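Local structure of prophage MuSo2, 43 kDa tail protein (Shewanella oneidensis, 3CDD) at residues A[169-172]-A[178-181]. The protein probably serves as a baseplate hub component of a Mu-like contractile phage tail, assembling as a trimer. Numbering follows the deposited sequence.
Sequences LLTS and LVIT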
ATOM      1  N   LEU A 169     -22.281 -20.405  -1.630  1.00 29.01           N
ATOM      2  CA  LEU A 169     -21.626 -19.286  -0.954  1.00 29.25           C
ATOM      3  C   LEU A 169     -21.605 -19.476   0.554  1.00 29.23           C
ATOM      4  O   LEU A 169     -22.551 -20.025   1.122  1.00 29.20           O
ATOM      5  CB  LEU A 169     -22.390 -17.987  -1.238  1.00 29.20           C
ATOM      6  CG  LEU A 169     -22.752 -17.582  -2.660  1.00 30.28           C
ATOM      7  CD1 LEU A 169     -23.564 -16.290  -2.603  1.00 30.54           C
ATOM      8  CD2 LEU A 169     -21.484 -17.397  -3.477  1.00 32.21           C
ATOM      9  N   LEU A 170     -20.543 -18.981   1.193  1.00 29.58           N
ATOM     10  CA  LEU A 170     -20.451 -18.901   2.658  1.00 30.01           C
ATOM     11  C   LEU A 170     -20.671 -17.467   3.136  1.00 29.73           C
ATOM     12  O   LEU A 170     -20.110 -16.530   2.577  1.00 29.72           O
ATOM     13  CB  LEU A 170     -19.092 -19.379   3.150  1.00 30.29           C
ATOM     14  CG  LEU A 170     -18.525 -20.680   2.566  1.00 32.35           C
ATOM     15  CD1 LEU A 170     -17.165 -20.868   3.171  1.00 32.78           C
ATOM     16  CD2 LEU A 170     -19.433 -21.903   2.865  1.00 32.47           C
ATOM     17  N   THR A 171     -21.532 -17.287   4.130  1.00 29.21           N
ATOM     18  CA  THR A 171     -21.689 -15.958   4.756  1.00 28.91           C
ATOM     19  C   THR A 171     -21.981 -16.132   6.261  1.00 28.36           C
ATOM     20  O   THR A 171     -21.672 -17.175   6.833  1.00 27.08           O
ATOM     21  CB  THR A 171     -22.707 -15.051   3.961  1.00 28.64           C
ATOM     22  OG1 THR A 171     -22.804 -13.748   4.557  1.00 29.83           O
ATOM     23  CG2 THR A 171     -24.066 -15.679   3.894  1.00 29.64           C
ATOM     24  N   SER A 172     -22.533 -15.122   6.912  1.00 28.20           N
ATOM     25  CA  SER A 172     -22.910 -15.277   8.304  1.00 28.53           C
ATOM     26  C   SER A 172     -24.251 -14.578   8.511  1.00 28.63           C
ATOM     27  O   SER A 172     -24.700 -13.820   7.643  1.00 29.90           O
ATOM     28  CB  SER A 172     -21.813 -14.733   9.233  1.00 28.02           C
ATOM     29  OG  SER A 172     -21.583 -13.344   9.037  1.00 28.17           O
ATOM     30  N   LEU A 178     -22.397 -19.386  11.000  1.00 27.35           N
ATOM     31  CA  LEU A 178     -22.008 -19.631   9.597  1.00 27.37           C
ATOM     32  C   LEU A 178     -23.211 -20.010   8.718  1.00 27.19           C
ATOM     33  O   LEU A 178     -23.973 -20.923   9.060  1.00 26.26           O
ATOM     34  CB  LEU A 178     -20.948 -20.728   9.516  1.00 26.97           C
ATOM     35  CG  LEU A 178     -20.389 -21.005   8.118  1.00 27.99           C
ATOM     36  CD1 LEU A 178     -19.530 -19.835   7.642  1.00 26.80           C
ATOM     37  CD2 LEU A 178     -19.599 -22.292   8.094  1.00 27.67           C
ATOM     38  N   VAL A 179     -23.377 -19.301   7.601  1.00 27.31           N
ATOM     39  CA  VAL A 179     -24.473 -19.556   6.657  1.00 27.91           C
ATOM     40  C   VAL A 179     -23.969 -20.101   5.319  1.00 28.88           C
ATOM     41  O   VAL A 179     -23.112 -19.497   4.659  1.00 29.02           O
ATOM     42  CB  VAL A 179     -25.370 -18.308   6.394  1.00 28.32           C
ATOM     43  CG1 VAL A 179     -26.487 -18.651   5.390  1.00 26.94           C
ATOM     44  CG2 VAL A 179     -25.973 -17.786   7.675  1.00 27.27           C
ATOM     45  N   ILE A 180     -24.523 -21.251   4.931  1.00 29.30           N
ATOM     46  CA  ILE A 180     -24.287 -21.825   3.617  1.00 29.80           C
ATOM     47  C   ILE A 180     -25.505 -21.605   2.718  1.00 30.25           C
ATOM     48  O   ILE A 180     -26.607 -22.131   2.964  1.00 29.52           O
ATOM     49  CB  ILE A 180     -23.934 -23.317   3.688  1.00 29.69           C
ATOM     50  CG1 ILE A 180     -22.750 -23.543   4.639  1.00 30.31           C
ATOM     51  CG2 ILE A 180     -23.654 -23.853   2.279  1.00 29.56           C
ATOM     52  CD1 ILE A 180     -22.482 -25.024   4.976  1.00 29.58           C
ATOM     53  N   THR A 181     -25.296 -20.821   1.671  1.00 30.58           N
ATOM     54  CA  THR A 181     -26.404 -20.422   0.822  1.00 31.35           C
ATOM     55  C   THR A 181     -26.010 -20.240  -0.649  1.00 31.40           C
ATOM     56  O   THR A 181     -24.915 -20.621  -1.073  1.00 31.69           O
ATOM     57  CB  THR A 181     -27.086 -19.165   1.420  1.00 31.71           C
ATOM     58  OG1 THR A 181     -28.312 -18.908   0.731  1.00 32.98           O
ATOM     59  CG2 THR A 181     -26.159 -17.928   1.375  1.00 31.51           C
TER
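T171 and V179 face each other as a hydrogen-bonded pair of an antiparallel β hairpin: T171 N donates a hydrogen bond to V179 O (2.8 Å) and V179 N one to T171 O (2.8 Å). The second bond is bent at its acceptor: V179 N sits 50° out of the T171 carbonyl plane. L169 and T181 form a second such pair, L169 N reaching T181 O at 2.7 Å. Side chains pack more tightly on the face of T171, V179 and T181, where T171 CG2 meets V179 CB at 3.9 Å and T181 CG2 at 4.0 Å. Both threonines turn OG1 anti to the backbone N (chi1 -178° and -170°), which leaves the methyls to meet each other. On the other face the touch is thinner, L170 CD2 lying alongside I180 CG1 at 4.1 Å; helices 119-127 and 155-164 pack against this apolar side. L178 CD1 curls back to 3.5 Å from T171 O. The more open side is strand 169-172, where L169, L170 and S172 are partly exposed and S172 OG bonds D97; all of 178-181 is buried. Beyond I180, strand 134-136 completes a three-stranded sheet in the gp44-like second domain. With no polar side-chain bond across the strands, register rests on four backbone hydrogen bonds, while apolar side chains favour burial of 178-181.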